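Local atomic coordinates of AGR_C_4470p (Agrobacterium tumefaciens str. C58, PDB entry 2HQV), a protein that is of unknown function but belongs to the ChuX/HutX family of haem utilisation proteins and so may bind or handle haem. Residues D73-E78 and A130-V135; E104-E107 and F112-H115; W148-N151 and G155-F158. All coordinates share one frame; numbering follows the deposited sequence.

Interaction 1. Residues D73-E78 and A130-V135; sequences DAIWNE and AAITFV
A single methyl group makes the closest approaches between a helix and a strand: those from residues 73-78 to residues 130-135 all run through CD1 of I75. I75 and I132 reach toward each other tip to tip, their CD1 atoms 3.6 Å apart, and the I75 methyl also lies 3.8 Å from CG2 of I132, so that it meets both branches of its partner. In I75 the CG1 branch runs anti to the carbonyl carbon (chi1 -68°) and is extended (chi2 173°), so that CD1 meets the I132 side chain between CA atoms of I75 and I132 that are 8.7 Å apart. The ring of F134 joins from the side, its edge turned to the methyl, with CZ 4.0 Å from I75 CD1. Around these three residues, F134 packs on F178 and L181 of helix 172-185, I132 on V147 and F149 of the next strand, and I75 on A67. The arrangement is characteristic of a helix laid over one face of an antiparallel sheet. With no hydrogen bond joining the two segments, helix 72-79 and strand 129-139 are held here by buried apolar contact, which depends on shape and on exclusion of water.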
loop_
_atom_site.group_PDB
_atom_site.type_symbol
_atom_site.label_atom_id
_atom_site.label_comp_id
_atom_site.label_asym_id
_atom_site.label_seq_id
_atom_site.Cartn_x
_atom_site.Cartn_y
_atom_site.Cartn_z
ATOM N N ASP A 73 -1.181 0.980 20.519
ATOM C CA ASP A 73 -2.586 1.074 20.919
ATOM C C ASP A 73 -2.985 2.433 21.500
ATOM O O ASP A 73 -4.048 2.961 21.178
ATOM C CB ASP A 73 -2.905 -0.025 21.938
ATOM C CG ASP A 73 -3.173 -1.364 21.286
ATOM O OD1 ASP A 73 -2.422 -1.749 20.368
ATOM O OD2 ASP A 73 -4.139 -2.034 21.698
ATOM N N ALA A 74 -2.145 2.993 22.364
ATOM C CA ALA A 74 -2.454 4.284 22.975
ATOM C C ALA A 74 -2.527 5.383 21.921
ATOM O O ALA A 74 -3.420 6.239 21.949
ATOM C CB ALA A 74 -1.398 4.642 24.021
ATOM N N ILE A 75 -1.582 5.357 20.989
ATOM C CA ILE A 75 -1.539 6.360 19.938
ATOM C C ILE A 75 -2.716 6.216 18.980
ATOM O O ILE A 75 -3.334 7.212 18.594
ATOM C CB ILE A 75 -0.185 6.301 19.192
ATOM C CG1 ILE A 75 0.924 6.762 20.152
ATOM C CG2 ILE A 75 -0.220 7.177 17.936
ATOM C CD1 ILE A 75 2.351 6.600 19.622
ATOM N N TRP A 76 -3.040 4.982 18.606
ATOM C CA TRP A 76 -4.170 4.752 17.715
ATOM C C TRP A 76 -5.459 5.241 18.384
ATOM O O TRP A 76 -6.263 5.931 17.766
ATOM C CB TRP A 76 -4.289 3.263 17.381
ATOM C CG TRP A 76 -5.346 2.965 16.382
ATOM C CD1 TRP A 76 -6.651 2.650 16.635
ATOM C CD2 TRP A 76 -5.205 2.976 14.954
ATOM N NE1 TRP A 76 -7.330 2.467 15.456
ATOM C CE2 TRP A 76 -6.471 2.665 14.408
ATOM C CE3 TRP A 76 -4.135 3.229 14.084
ATOM C CZ2 TRP A 76 -6.696 2.586 13.025
ATOM C CZ3 TRP A 76 -4.357 3.153 12.705
ATOM C CH2 TRP A 76 -5.632 2.838 12.193
ATOM N N ASN A 77 -5.652 4.880 19.650
ATOM C CA ASN A 77 -6.850 5.300 20.379
ATOM C C ASN A 77 -6.910 6.826 20.434
ATOM O O ASN A 77 -7.968 7.433 20.258
ATOM C CB ASN A 77 -6.840 4.738 21.805
ATOM C CG ASN A 77 -7.996 5.258 22.641
ATOM O OD1 ASN A 77 -9.161 4.998 22.337
ATOM N ND2 ASN A 77 -7.681 6.006 23.699
ATOM N N GLU A 78 -5.758 7.433 20.678
ATOM C CA GLU A 78 -5.644 8.880 20.749
ATOM C C GLU A 78 -6.096 9.510 19.427
ATOM O O GLU A 78 -6.951 10.403 19.402
ATOM C CB GLU A 78 -4.187 9.261 21.034
ATOM C CG GLU A 78 -3.981 10.679 21.498
ATOM C CD GLU A 78 -4.489 10.898 22.910
ATOM O OE1 GLU A 78 -3.855 10.392 23.861
ATOM O OE2 GLU A 78 -5.528 11.568 23.063
ATOM N N ALA A 130 8.185 -0.993 14.636
ATOM C CA ALA A 130 9.427 -0.836 15.381
ATOM C C ALA A 130 9.465 0.516 16.079
ATOM O O ALA A 130 10.161 0.692 17.079
ATOM C CB ALA A 130 10.618 -0.970 14.432
ATOM N N ALA A 131 8.699 1.466 15.551
ATOM C CA ALA A 131 8.653 2.805 16.114
ATOM C C ALA A 131 7.495 3.583 15.509
ATOM O O ALA A 131 6.945 3.198 14.480
ATOM C CB ALA A 131 9.972 3.531 15.828
ATOM N N ILE A 132 7.118 4.670 16.165
ATOM C CA ILE A 132 6.046 5.532 15.686
ATOM C C ILE A 132 6.656 6.925 15.758
ATOM O O ILE A 132 6.938 7.428 16.846
ATOM C CB ILE A 132 4.803 5.431 16.591
ATOM C CG1 ILE A 132 4.288 3.985 16.585
ATOM C CG2 ILE A 132 3.708 6.388 16.093
ATOM C CD1 ILE A 132 3.274 3.689 17.640
ATOM N N THR A 133 6.876 7.532 14.597
ATOM C CA THR A 133 7.513 8.844 14.529
ATOM C C THR A 133 6.599 9.975 14.087
ATOM O O THR A 133 5.979 9.910 13.022
ATOM C CB THR A 133 8.707 8.811 13.560
ATOM O OG1 THR A 133 9.532 7.681 13.870
ATOM C CG2 THR A 133 9.517 10.109 13.666
ATOM N N PHE A 134 6.547 11.017 14.915
ATOM C CA PHE A 134 5.739 12.196 14.641
ATOM C C PHE A 134 6.614 13.144 13.829
ATOM O O PHE A 134 7.618 13.658 14.332
ATOM C CB PHE A 134 5.305 12.857 15.958
ATOM C CG PHE A 134 4.438 11.982 16.814
ATOM C CD1 PHE A 134 4.983 10.914 17.522
ATOM C CD2 PHE A 134 3.067 12.210 16.890
ATOM C CE1 PHE A 134 4.176 10.082 18.293
ATOM C CE2 PHE A 134 2.246 11.389 17.655
ATOM C CZ PHE A 134 2.796 10.319 18.361
ATOM N N VAL A 135 6.235 13.358 12.571
ATOM C CA VAL A 135 6.996 14.212 11.665
ATOM C C VAL A 135 6.315 15.566 11.470
ATOM O O VAL A 135 5.183 15.651 11.005
ATOM C CB VAL A 135 7.182 13.501 10.308
ATOM C CG1 VAL A 135 8.052 14.333 9.378
ATOM C CG2 VAL A 135 7.805 12.121 10.538
#

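Interaction 2. Residues E104-E107 and F112-H115; sequences EGTE and FNIH
Residues G105-E107 and F112-I114 pair as the two arms of an antiparallel beta hairpin, their short axes 4.5 Å apart at closest and 151° between their directions, with T106 and N113 as the hydrogen-bonded pair. T106 N gives its hydrogen to N113 O at 3.0 Å, from a position tilted out of the carbonyl plane, while the return bond from N113 N, 2.8 Å, meets T106 O nearly in line with its C=O but is the more bent of the two at the hydrogen (150°). On the face of T106 and N113 the two side chains cross at about a right angle, and a water spans their polar ends: it lies 2.7 Å from T106 OG1 and donates to N113 OD1 at the same length. On the other face, the F112 ring reaches across to the neighbouring strand, its CG anti to the backbone N (chi1 -169°), and covers G105. CA of G105 sits over the ring face in a CH-pi contact, 4.0 Å from the F112 centroid, and E107 CB lies at the ring edge. The carboxylate of E107 forms a salt bridge with K126. Beyond the hairpin, F112 meets W76 of helix 72-79 edge-to-face, and strand 111-114 bonds to strand 123-124, completing a small three-stranded sheet.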
loop_
_atom_site.group_PDB
_atom_site.type_symbol
_atom_site.label_atom_id
_atom_site.label_comp_id
_atom_site.label_asym_id
_atom_site.label_seq_id
_atom_site.Cartn_x
_atom_site.Cartn_y
_atom_site.Cartn_z
ATOM N N GLU A 104 -12.132 1.560 15.338
ATOM C CA GLU A 104 -11.610 0.739 16.416
ATOM C C GLU A 104 -11.012 -0.506 15.785
ATOM O O GLU A 104 -11.438 -0.930 14.708
ATOM C CB GLU A 104 -12.732 0.328 17.369
ATOM C CG GLU A 104 -13.601 1.480 17.846
ATOM C CD GLU A 104 -14.719 1.021 18.765
ATOM O OE1 GLU A 104 -15.462 0.089 18.387
ATOM O OE2 GLU A 104 -14.855 1.593 19.864
ATOM N N GLY A 105 -10.026 -1.088 16.453
ATOM C CA GLY A 105 -9.404 -2.282 15.922
ATOM C C GLY A 105 -9.360 -3.403 16.943
ATOM O O GLY A 105 -9.363 -3.161 18.145
ATOM N N THR A 106 -9.337 -4.638 16.451
ATOM C CA THR A 106 -9.246 -5.812 17.305
ATOM C C THR A 106 -7.909 -6.441 16.938
ATOM O O THR A 106 -7.391 -6.196 15.849
ATOM C CB THR A 106 -10.371 -6.817 17.012
ATOM O OG1 THR A 106 -10.312 -7.213 15.635
ATOM C CG2 THR A 106 -11.730 -6.204 17.322
ATOM N N GLU A 107 -7.348 -7.251 17.825
ATOM C CA GLU A 107 -6.058 -7.858 17.533
ATOM C C GLU A 107 -5.985 -9.375 17.677
ATOM O O GLU A 107 -6.544 -9.956 18.610
ATOM C CB GLU A 107 -4.976 -7.210 18.406
ATOM C CG GLU A 107 -3.635 -7.932 18.399
ATOM C CD GLU A 107 -2.548 -7.183 19.158
ATOM O OE1 GLU A 107 -2.856 -6.172 19.820
ATOM O OE2 GLU A 107 -1.374 -7.612 19.094
ATOM N N PHE A 112 -3.637 -6.130 13.542
ATOM C CA PHE A 112 -4.600 -5.201 14.098
ATOM C C PHE A 112 -5.629 -5.025 12.986
ATOM O O PHE A 112 -5.374 -4.364 11.972
ATOM C CB PHE A 112 -3.882 -3.884 14.425
ATOM C CG PHE A 112 -4.690 -2.927 15.249
ATOM C CD1 PHE A 112 -5.032 -3.234 16.563
ATOM C CD2 PHE A 112 -5.082 -1.697 14.724
ATOM C CE1 PHE A 112 -5.749 -2.334 17.340
ATOM C CE2 PHE A 112 -5.801 -0.785 15.490
ATOM C CZ PHE A 112 -6.137 -1.101 16.803
ATOM N N ASN A 113 -6.786 -5.645 13.180
ATOM C CA ASN A 113 -7.865 -5.616 12.211
ATOM C C ASN A 113 -8.810 -4.450 12.482
ATOM O O ASN A 113 -9.536 -4.427 13.478
ATOM C CB ASN A 113 -8.585 -6.961 12.261
ATOM C CG ASN A 113 -7.609 -8.131 12.186
ATOM O OD1 ASN A 113 -7.693 -9.082 12.962
ATOM N ND2 ASN A 113 -6.672 -8.057 11.246
ATOM N N ILE A 114 -8.784 -3.479 11.576
ATOM C CA ILE A 114 -9.596 -2.278 11.712
ATOM C C ILE A 114 -10.805 -2.231 10.789
ATOM O O ILE A 114 -10.677 -2.303 9.565
ATOM C CB ILE A 114 -8.749 -1.017 11.461
ATOM C CG1 ILE A 114 -7.993 -1.151 10.132
ATOM C CG2 ILE A 114 -7.791 -0.797 12.627
ATOM C CD1 ILE A 114 -7.233 0.106 9.725
ATOM N N HIS A 115 -11.980 -2.101 11.393
ATOM C CA HIS A 115 -13.234 -2.030 10.657
ATOM C C HIS A 115 -14.245 -1.235 11.477
ATOM O O HIS A 115 -14.428 -1.483 12.671
ATOM C CB HIS A 115 -13.780 -3.435 10.384
ATOM C CG HIS A 115 -12.903 -4.271 9.502
ATOM N ND1 HIS A 115 -12.623 -3.933 8.194
ATOM C CD2 HIS A 115 -12.251 -5.435 9.737
ATOM C CE1 HIS A 115 -11.837 -4.853 7.662
ATOM N NE2 HIS A 115 -11.598 -5.775 8.577
HETATM O O HOH W 1 -9.179 -9.566 15.122
#

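Interaction 3. Residues W148-N151 and G155-F158; sequences WFMN and GAMF
Four hydrogen bonds tie W148-N151 to G155-F158, the shortest from M157 N to F149 O at 2.7 Å. F149 N gives a longer one, 3.2 Å, to F158 O. At the turn end N151 and G155 are doubly joined: N151 N bonds to G155 O, while G155 N donates to N151 OD1 at 3.0 Å, approaching from above the amide's carbonyl plane. The amide is folded back to that N-H by a chi1 of 56°, which sets CG between the backbone N and the carbonyl carbon; its ND2 bonds to D93 of the second subunit. Outward from these bonds, the F149 and F158 rings form an offset stack, planes 18° apart, with F158 CZ over the F149 face near its rim and 3.3 Å from F149 CG. CB of F149 in turn lies over the F158 ring. M150, a selenomethionine, bends at chi2 and chi3 and brings CE to 3.4 Å from G155 O, while W148 CE3 touches the CB of A156. Such a beta hairpin joins neighbouring strands of the large sheet, and here the chain turns a corner at M157. Backbone bonds thus run along the whole contact; N151 adds side-chain bonds at the turn, and the F149-F158 stack adds apolar contact at the other end.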
loop_
_atom_site.group_PDB
_atom_site.type_symbol
_atom_site.label_atom_id
_atom_site.label_comp_id
_atom_site.label_asym_id
_atom_site.label_seq_id
_atom_site.Cartn_x
_atom_site.Cartn_y
_atom_site.Cartn_z
ATOM N N TRP A 148 4.044 8.641 11.536
ATOM C CA TRP A 148 4.592 7.522 10.785
ATOM C C TRP A 148 4.766 6.257 11.623
ATOM O O TRP A 148 5.515 6.252 12.597
ATOM C CB TRP A 148 5.968 7.901 10.223
ATOM C CG TRP A 148 5.971 9.001 9.196
ATOM C CD1 TRP A 148 5.163 10.106 9.161
ATOM C CD2 TRP A 148 6.866 9.124 8.084
ATOM N NE1 TRP A 148 5.499 10.902 8.093
ATOM C CE2 TRP A 148 6.537 10.323 7.414
ATOM C CE3 TRP A 148 7.908 8.330 7.581
ATOM C CZ2 TRP A 148 7.225 10.758 6.276
ATOM C CZ3 TRP A 148 8.592 8.763 6.443
ATOM C CH2 TRP A 148 8.242 9.962 5.803
ATOM N N PHE A 149 4.080 5.186 11.250
ATOM C CA PHE A 149 4.250 3.926 11.954
ATOM C C PHE A 149 5.357 3.217 11.169
ATOM O O PHE A 149 5.158 2.816 10.025
ATOM C CB PHE A 149 2.943 3.130 11.957
ATOM C CG PHE A 149 1.928 3.664 12.931
ATOM C CD1 PHE A 149 1.402 4.941 12.767
ATOM C CD2 PHE A 149 1.551 2.920 14.046
ATOM C CE1 PHE A 149 0.514 5.480 13.700
ATOM C CE2 PHE A 149 0.664 3.447 14.990
ATOM C CZ PHE A 149 0.145 4.732 14.815
HETATM N N MSE A 150 6.533 3.111 11.784
HETATM C CA MSE A 150 7.704 2.503 11.144
HETATM C C MSE A 150 7.834 0.999 11.357
HETATM O O MSE A 150 7.433 0.472 12.394
HETATM C CB MSE A 150 8.990 3.148 11.672
HETATM C CG MSE A 150 8.965 4.662 11.806
HETATM SE SE MSE A 150 8.715 5.545 10.119
HETATM C CE MSE A 150 10.270 4.871 9.148
ATOM N N ASN A 151 8.411 0.313 10.372
ATOM C CA ASN A 151 8.638 -1.122 10.487
ATOM C C ASN A 151 10.101 -1.334 10.898
ATOM O O ASN A 151 10.852 -0.370 11.060
ATOM C CB ASN A 151 8.349 -1.847 9.164
ATOM C CG ASN A 151 9.151 -1.293 7.997
ATOM O OD1 ASN A 151 10.331 -0.972 8.132
ATOM N ND2 ASN A 151 8.514 -1.197 6.836
ATOM N N GLY A 155 11.247 1.758 7.247
ATOM C CA GLY A 155 10.345 2.354 6.283
ATOM C C GLY A 155 9.012 2.614 6.957
ATOM O O GLY A 155 8.751 2.085 8.031
ATOM N N ALA A 156 8.165 3.436 6.347
ATOM C CA ALA A 156 6.859 3.717 6.937
ATOM C C ALA A 156 5.851 2.662 6.489
ATOM O O ALA A 156 5.718 2.395 5.296
ATOM C CB ALA A 156 6.381 5.092 6.514
HETATM N N MSE A 157 5.161 2.058 7.454
HETATM C CA MSE A 157 4.139 1.054 7.168
HETATM C C MSE A 157 2.954 1.813 6.562
HETATM O O MSE A 157 2.349 1.391 5.576
HETATM C CB MSE A 157 3.721 0.365 8.470
HETATM C CG MSE A 157 4.841 -0.418 9.139
HETATM SE SE MSE A 157 4.319 -1.007 10.914
HETATM C CE MSE A 157 2.886 -2.204 10.439
ATOM N N PHE A 158 2.646 2.952 7.168
ATOM C CA PHE A 158 1.579 3.832 6.709
ATOM C C PHE A 158 1.774 5.136 7.458
ATOM O O PHE A 158 2.560 5.193 8.411
ATOM C CB PHE A 158 0.194 3.229 6.993
ATOM C CG PHE A 158 -0.115 3.053 8.454
ATOM C CD1 PHE A 158 -0.767 4.053 9.171
ATOM C CD2 PHE A 158 0.257 1.888 9.118
ATOM C CE1 PHE A 158 -1.045 3.891 10.538
ATOM C CE2 PHE A 158 -0.012 1.716 10.473
ATOM C CZ PHE A 158 -0.663 2.720 11.184
#

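In the fold
Interactions 1 and 3 both reach the six-stranded antiparallel sheet, through the neighbouring strands 129-139 and 142-151, their centres about 10 Å apart. Those strands are bonded directly, A131 O to M150 N and T133 N to W148 O, and a classic beta bulge occurs where A130 and A131 both face M150. Interaction 2 belongs to the separate three-stranded sheet, its centre about 15 Å from that of interaction 1 and about 17 Å from that of interaction 3. Along the chain it is nested within the loop closed by interaction 1, and interaction 3 follows both. Helix 72-79 touches both sheets: I75 faces the large one, while W76 packs on I114 of the small one, so the small sheet packs against the same helix as the large one in this ChuX/HutX-family domain.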